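Local coordinates for Phosphoglucomutase/phosphomannomutase family protein (Burkholderia thailandensis, PDB 3UW2) that belongs to the phosphohexose mutase family and probably catalyses the intramolecular transfer of a phosphoryl group on phosphosugars, using a bound divalent metal ion, at residues G35-G38 and K39-A43; G97-P100 and T101-Y105. One frame throughout, in Å; residues are numbered along the deposited sequence.

Overall arrangement
Both contacts show how a chain leaves a strand of one mixed sheet and enters a helix within domain I of the mutase, yet they solve the problem in different surroundings. The centre of contact 1 (35-43) lies about 23 Å from the centre of the chain, and the contact is only partly buried: a tight turn made chiefly by backbone bonds, with a lysine along its outer side. In contact 2 (97-105), whose centre is about 22 Å from that of contact 1, all the touching residues are buried, close to the zinc site. Its helix start combines contacts among two prolines and two valines with backbone hydrogen bonds, and a threonine there is linked to a metal ligand.

Contact 1 of 2, residues G35-G38 and K39-A43; sequences GVIG and KTLDA
V36 and T40 meet through a side chain and a main chain: the N-H of V36 points almost straight at OG1 of T40, 3.0 Å away with an angle of 167° at the hydrogen. T40 sets its hydroxyl between its own backbone N and carbonyl carbon (chi1 50°), and this brings OG1 back over the strand end, where it also lies close to the CA of G35.

The other polar links run between backbone atoms. The carbonyl oxygen of V36 accepts three N-H groups in succession, from K39 at 2.9 Å, from T40, and from L41 at 3.2 Å. T40 approaches in the carbonyl plane, whereas the nitrogen of L41 stands well above that plane. A return bond, G38 N to L41 O, measures 3.1 Å. Taken with the positive phi of G38, the K39-to-V36 bond defines a type II beta turn with I37 and G38 at its corners, and this turn lets strand 33-36 of domain I reverse before helix 43-59. I37 and L41 are joined as a single beta bridge, with a CA-H...O contact of 3.4 Å from I37 CA to L41 O. At the far end D42 is the N-cap of the helix, its OD1 taking the N-H of V45.

Apolar contacts flank this network. V36 and K39 run side by side in the same direction, and the lysine, bent at chi3 and chi4, lays its CE against CG1 of V36 at 3.6 Å. On the inner side CD1 of I37 comes within 4.2 Å of CD2 of L41, and L78 of helix 75-88 touches both residues. L41 holds CG anti to its nitrogen (chi1 -161°), and its CD2 lies 3.8 Å from the carbonyl oxygen of G35.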
ATOM      1  N   GLY A  35     -10.984  12.413   4.621  1.00 31.88           N
ATOM      2  CA  GLY A  35     -12.173  13.099   5.037  1.00 31.26           C
ATOM      3  C   GLY A  35     -13.321  12.785   4.091  1.00 33.74           C
ATOM      4  O   GLY A  35     -13.161  12.048   3.101  1.00 34.14           O
ATOM      5  N   VAL A  36     -14.501  13.295   4.410  1.00 35.21           N
ATOM      6  CA  VAL A  36     -15.723  12.970   3.645  1.00 36.88           C
ATOM      7  C   VAL A  36     -16.241  14.307   3.073  1.00 40.27           C
ATOM      8  O   VAL A  36     -16.500  15.262   3.813  1.00 39.24           O
ATOM      9  CB  VAL A  36     -16.805  12.311   4.515  1.00 42.42           C
ATOM     10  CG1 VAL A  36     -18.094  12.091   3.698  1.00 44.39           C
ATOM     11  CG2 VAL A  36     -16.324  10.998   5.161  1.00 41.67           C
ATOM     12  N   ILE A  37     -16.368  14.365   1.752  1.00 40.62           N
ATOM     13  CA  ILE A  37     -16.864  15.526   1.035  1.00 41.26           C
ATOM     14  C   ILE A  37     -18.148  16.035   1.659  1.00 42.43           C
ATOM     15  O   ILE A  37     -19.028  15.247   2.013  1.00 43.08           O
ATOM     16  CB  ILE A  37     -17.192  15.152  -0.421  1.00 43.72           C
ATOM     17  CG1 ILE A  37     -15.944  14.622  -1.128  1.00 42.09           C
ATOM     18  CG2 ILE A  37     -17.835  16.323  -1.146  1.00 46.69           C
ATOM     19  CD1 ILE A  37     -14.751  15.546  -1.196  1.00 37.97           C
ATOM     20  N   GLY A  38     -18.245  17.354   1.819  1.00 41.90           N
ATOM     21  CA  GLY A  38     -19.474  17.951   2.318  1.00 46.64           C
ATOM     22  C   GLY A  38     -19.580  17.822   3.825  1.00 47.36           C
ATOM     23  O   GLY A  38     -20.506  18.350   4.419  1.00 48.58           O
ATOM     24  N   LYS A  39     -18.632  17.124   4.456  1.00 42.36           N
ATOM     25  CA  LYS A  39     -18.647  17.024   5.921  1.00 42.90           C
ATOM     26  C   LYS A  39     -17.342  17.443   6.566  1.00 40.78           C
ATOM     27  O   LYS A  39     -17.341  18.274   7.449  1.00 43.36           O
ATOM     28  CB  LYS A  39     -18.956  15.619   6.389  1.00 45.20           C
ATOM     29  CG  LYS A  39     -20.238  15.062   5.821  1.00 51.41           C
ATOM     30  CD  LYS A  39     -20.742  14.053   6.824  1.00 52.90           C
ATOM     31  CE  LYS A  39     -20.357  12.624   6.453  1.00 54.65           C
ATOM     32  NZ  LYS A  39     -21.597  11.937   5.951  1.00 58.94           N
ATOM     33  N   THR A  40     -16.233  16.825   6.202  1.00 35.89           N
ATOM     34  CA  THR A  40     -14.956  17.295   6.744  1.00 36.11           C
ATOM     35  C   THR A  40     -14.007  17.766   5.638  1.00 34.91           C
ATOM     36  O   THR A  40     -12.915  18.226   5.891  1.00 35.40           O
ATOM     37  CB  THR A  40     -14.295  16.197   7.583  1.00 36.91           C
ATOM     38  OG1 THR A  40     -14.292  15.009   6.805  1.00 37.57           O
ATOM     39  CG2 THR A  40     -15.120  15.927   8.899  1.00 37.12           C
ATOM     40  N   LEU A  41     -14.419  17.643   4.397  1.00 35.50           N
ATOM     41  CA  LEU A  41     -13.494  17.957   3.318  1.00 34.35           C
ATOM     42  C   LEU A  41     -14.212  18.794   2.254  1.00 35.28           C
ATOM     43  O   LEU A  41     -15.336  18.470   1.899  1.00 36.49           O
ATOM     44  CB  LEU A  41     -13.022  16.630   2.722  1.00 35.10           C
ATOM     45  CG  LEU A  41     -11.782  16.523   1.896  1.00 35.37           C
ATOM     46  CD1 LEU A  41     -10.700  16.982   2.853  1.00 42.59           C
ATOM     47  CD2 LEU A  41     -11.556  15.064   1.468  1.00 34.87           C
ATOM     48  N   ASP A  42     -13.569  19.857   1.754  1.00 31.44           N
ATOM     49  CA  ASP A  42     -14.164  20.674   0.680  1.00 32.44           C
ATOM     50  C   ASP A  42     -13.004  21.434   0.034  1.00 30.94           C
ATOM     51  O   ASP A  42     -11.824  21.193   0.408  1.00 29.10           O
ATOM     52  CB  ASP A  42     -15.331  21.601   1.195  1.00 33.62           C
ATOM     53  CG  ASP A  42     -14.888  22.586   2.260  1.00 38.13           C
ATOM     54  OD1 ASP A  42     -13.656  22.870   2.418  1.00 36.03           O
ATOM     55  OD2 ASP A  42     -15.780  23.077   2.985  1.00 42.92           O
ATOM     56  N   ALA A  43     -13.295  22.310  -0.918  1.00 30.89           N
ATOM     57  CA  ALA A  43     -12.217  23.101  -1.572  1.00 31.90           C
ATOM     58  C   ALA A  43     -11.407  23.936  -0.562  1.00 33.09           C
ATOM     59  O   ALA A  43     -10.213  24.053  -0.732  1.00 29.97           O
ATOM     60  CB  ALA A  43     -12.767  24.028  -2.636  1.00 31.58           C
TER

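Contact 2 of 2, residues G97-P100 and T101-Y105; sequences GMVP and TPVGY
The carbonyl oxygen of P100 is gripped by two backbone N-H groups of the helix that follows it: V103 N at 2.9 Å, and G104 N in a weak bond of 3.4 Å. These bonds start the helix of a strand-turn-helix passage in the alpha/beta/alpha domain I of the mutase, running from strand 92-98 into helix 101-107 with P100 as the N-cap residue. The bond from V103 is bent, 132° at the hydrogen, and its nitrogen lies 56° out of the carbonyl plane, well off a lone pair. P102 sits in the first turn, where a proline, having no N-H to offer, costs the helix no hydrogen bond; the next link along, Y105 N to T101 O, is already a regular helical one.

Carbon contacts fix the same bend. V99 and V103 cross at about a right angle, with their CB atoms 3.8 Å apart and CG1 of V103, anti to its own nitrogen (chi1 178°), lying against V99 CB and CG2. The other methyl of V103, CG2, runs alongside the P100 ring and meets its CD at 3.8 Å. Between the two prolines, P100 CB touches P102 CD at 3.7 Å. L209 of helix 206-216 packs on both P100 and V103, so the turn also abuts the neighbouring domain II.

Polar ties lead from here to the metal. The hydroxyl of T101 is hydrogen-bonded to OD2 of D266, which binds the zinc ion in this crystal together with D264 and D268, placing T101 in its second shell. A water bridges across the turn, giving one hydrogen to V99 O at 2.9 Å and the other to T101 OG1 at 3.3 Å.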
ATOM      1  N   GLY A  97      -2.140  15.221 -13.511  1.00 27.82           N
ATOM      2  CA  GLY A  97      -3.515  14.922 -13.931  1.00 26.66           C
ATOM      3  C   GLY A  97      -4.000  13.688 -13.149  1.00 25.80           C
ATOM      4  O   GLY A  97      -3.585  13.492 -12.029  1.00 26.65           O
ATOM      5  N   MET A  98      -4.891  12.883 -13.750  1.00 24.92           N
ATOM      6  CA  MET A  98      -5.536  11.741 -13.066  1.00 26.09           C
ATOM      7  C   MET A  98      -4.752  10.467 -13.386  1.00 25.87           C
ATOM      8  O   MET A  98      -4.717   9.991 -14.533  1.00 24.95           O
ATOM      9  CB  MET A  98      -6.987  11.589 -13.549  1.00 26.50           C
ATOM     10  CG  MET A  98      -7.756  10.443 -12.843  1.00 26.32           C
ATOM     11  SD  MET A  98      -9.158   9.880 -13.887  1.00 29.38           S
ATOM     12  CE  MET A  98      -8.336   9.148 -15.332  1.00 25.56           C
ATOM     13  N   VAL A  99      -4.028   9.994 -12.399  1.00 26.32           N
ATOM     14  CA  VAL A  99      -3.145   8.826 -12.590  1.00 27.55           C
ATOM     15  C   VAL A  99      -3.147   8.017 -11.293  1.00 26.64           C
ATOM     16  O   VAL A  99      -3.513   8.559 -10.215  1.00 28.76           O
ATOM     17  CB  VAL A  99      -1.705   9.211 -12.917  1.00 25.22           C
ATOM     18  CG1 VAL A  99      -1.561   9.854 -14.311  1.00 26.82           C
ATOM     19  CG2 VAL A  99      -1.135  10.159 -11.842  1.00 23.23           C
ATOM     20  N   PRO A 100      -2.811   6.702 -11.370  1.00 26.79           N
ATOM     21  CA  PRO A 100      -2.639   5.922 -10.121  1.00 24.67           C
ATOM     22  C   PRO A 100      -1.617   6.603  -9.204  1.00 25.35           C
ATOM     23  O   PRO A 100      -0.726   7.360  -9.693  1.00 24.00           O
ATOM     24  CB  PRO A 100      -2.034   4.585 -10.634  1.00 25.36           C
ATOM     25  CG  PRO A 100      -2.687   4.431 -12.003  1.00 24.91           C
ATOM     26  CD  PRO A 100      -2.533   5.868 -12.560  1.00 24.42           C
ATOM     27  N   THR A 101      -1.824   6.478  -7.912  1.00 22.88           N
ATOM     28  CA  THR A 101      -0.919   7.002  -6.879  1.00 24.26           C
ATOM     29  C   THR A 101       0.593   6.742  -7.118  1.00 25.00           C
ATOM     30  O   THR A 101       1.371   7.708  -7.114  1.00 28.60           O
ATOM     31  CB  THR A 101      -1.367   6.431  -5.497  1.00 26.29           C
ATOM     32  OG1 THR A 101      -2.555   7.135  -5.128  1.00 26.87           O
ATOM     33  CG2 THR A 101      -0.359   6.692  -4.396  1.00 25.77           C
ATOM     34  N   PRO A 102       1.010   5.496  -7.462  1.00 24.90           N
ATOM     35  CA  PRO A 102       2.433   5.300  -7.638  1.00 25.98           C
ATOM     36  C   PRO A 102       2.914   6.045  -8.870  1.00 26.80           C
ATOM     37  O   PRO A 102       4.108   6.242  -9.002  1.00 26.35           O
ATOM     38  CB  PRO A 102       2.599   3.772  -7.861  1.00 25.06           C
ATOM     39  CG  PRO A 102       1.262   3.337  -8.258  1.00 26.83           C
ATOM     40  CD  PRO A 102       0.246   4.259  -7.695  1.00 24.69           C
ATOM     41  N   VAL A 103       2.019   6.448  -9.777  1.00 26.25           N
ATOM     42  CA  VAL A 103       2.491   7.278 -10.929  1.00 24.55           C
ATOM     43  C   VAL A 103       2.882   8.715 -10.456  1.00 24.79           C
ATOM     44  O   VAL A 103       3.831   9.321 -10.956  1.00 25.56           O
ATOM     45  CB  VAL A 103       1.443   7.300 -12.110  1.00 27.16           C
ATOM     46  CG1 VAL A 103       1.923   8.209 -13.276  1.00 25.12           C
ATOM     47  CG2 VAL A 103       1.278   5.863 -12.607  1.00 28.02           C
ATOM     48  N   GLY A 104       2.126   9.272  -9.517  1.00 25.32           N
ATOM     49  CA  GLY A 104       2.504  10.529  -8.845  1.00 25.28           C
ATOM     50  C   GLY A 104       3.867  10.326  -8.114  1.00 25.52           C
ATOM     51  O   GLY A 104       4.784  11.181  -8.249  1.00 27.35           O
ATOM     52  N   TYR A 105       4.061   9.182  -7.441  1.00 24.22           N
ATOM     53  CA  TYR A 105       5.363   8.890  -6.791  1.00 25.96           C
ATOM     54  C   TYR A 105       6.459   8.844  -7.855  1.00 24.99           C
ATOM     55  O   TYR A 105       7.566   9.359  -7.668  1.00 28.08           O
ATOM     56  CB  TYR A 105       5.366   7.534  -6.077  1.00 23.60           C
ATOM     57  CG  TYR A 105       4.408   7.410  -4.919  1.00 25.18           C
ATOM     58  CD1 TYR A 105       3.876   8.532  -4.237  1.00 24.36           C
ATOM     59  CD2 TYR A 105       4.021   6.129  -4.486  1.00 27.23           C
ATOM     60  CE1 TYR A 105       2.983   8.332  -3.107  1.00 25.33           C
ATOM     61  CE2 TYR A 105       3.205   5.956  -3.393  1.00 26.16           C
ATOM     62  CZ  TYR A 105       2.667   7.042  -2.714  1.00 25.44           C
ATOM     63  OH  TYR A 105       1.758   6.738  -1.628  1.00 25.91           O
TER
HETATM   64  O   HOH W   1      -4.493   8.069  -7.567  1.00 22.83           O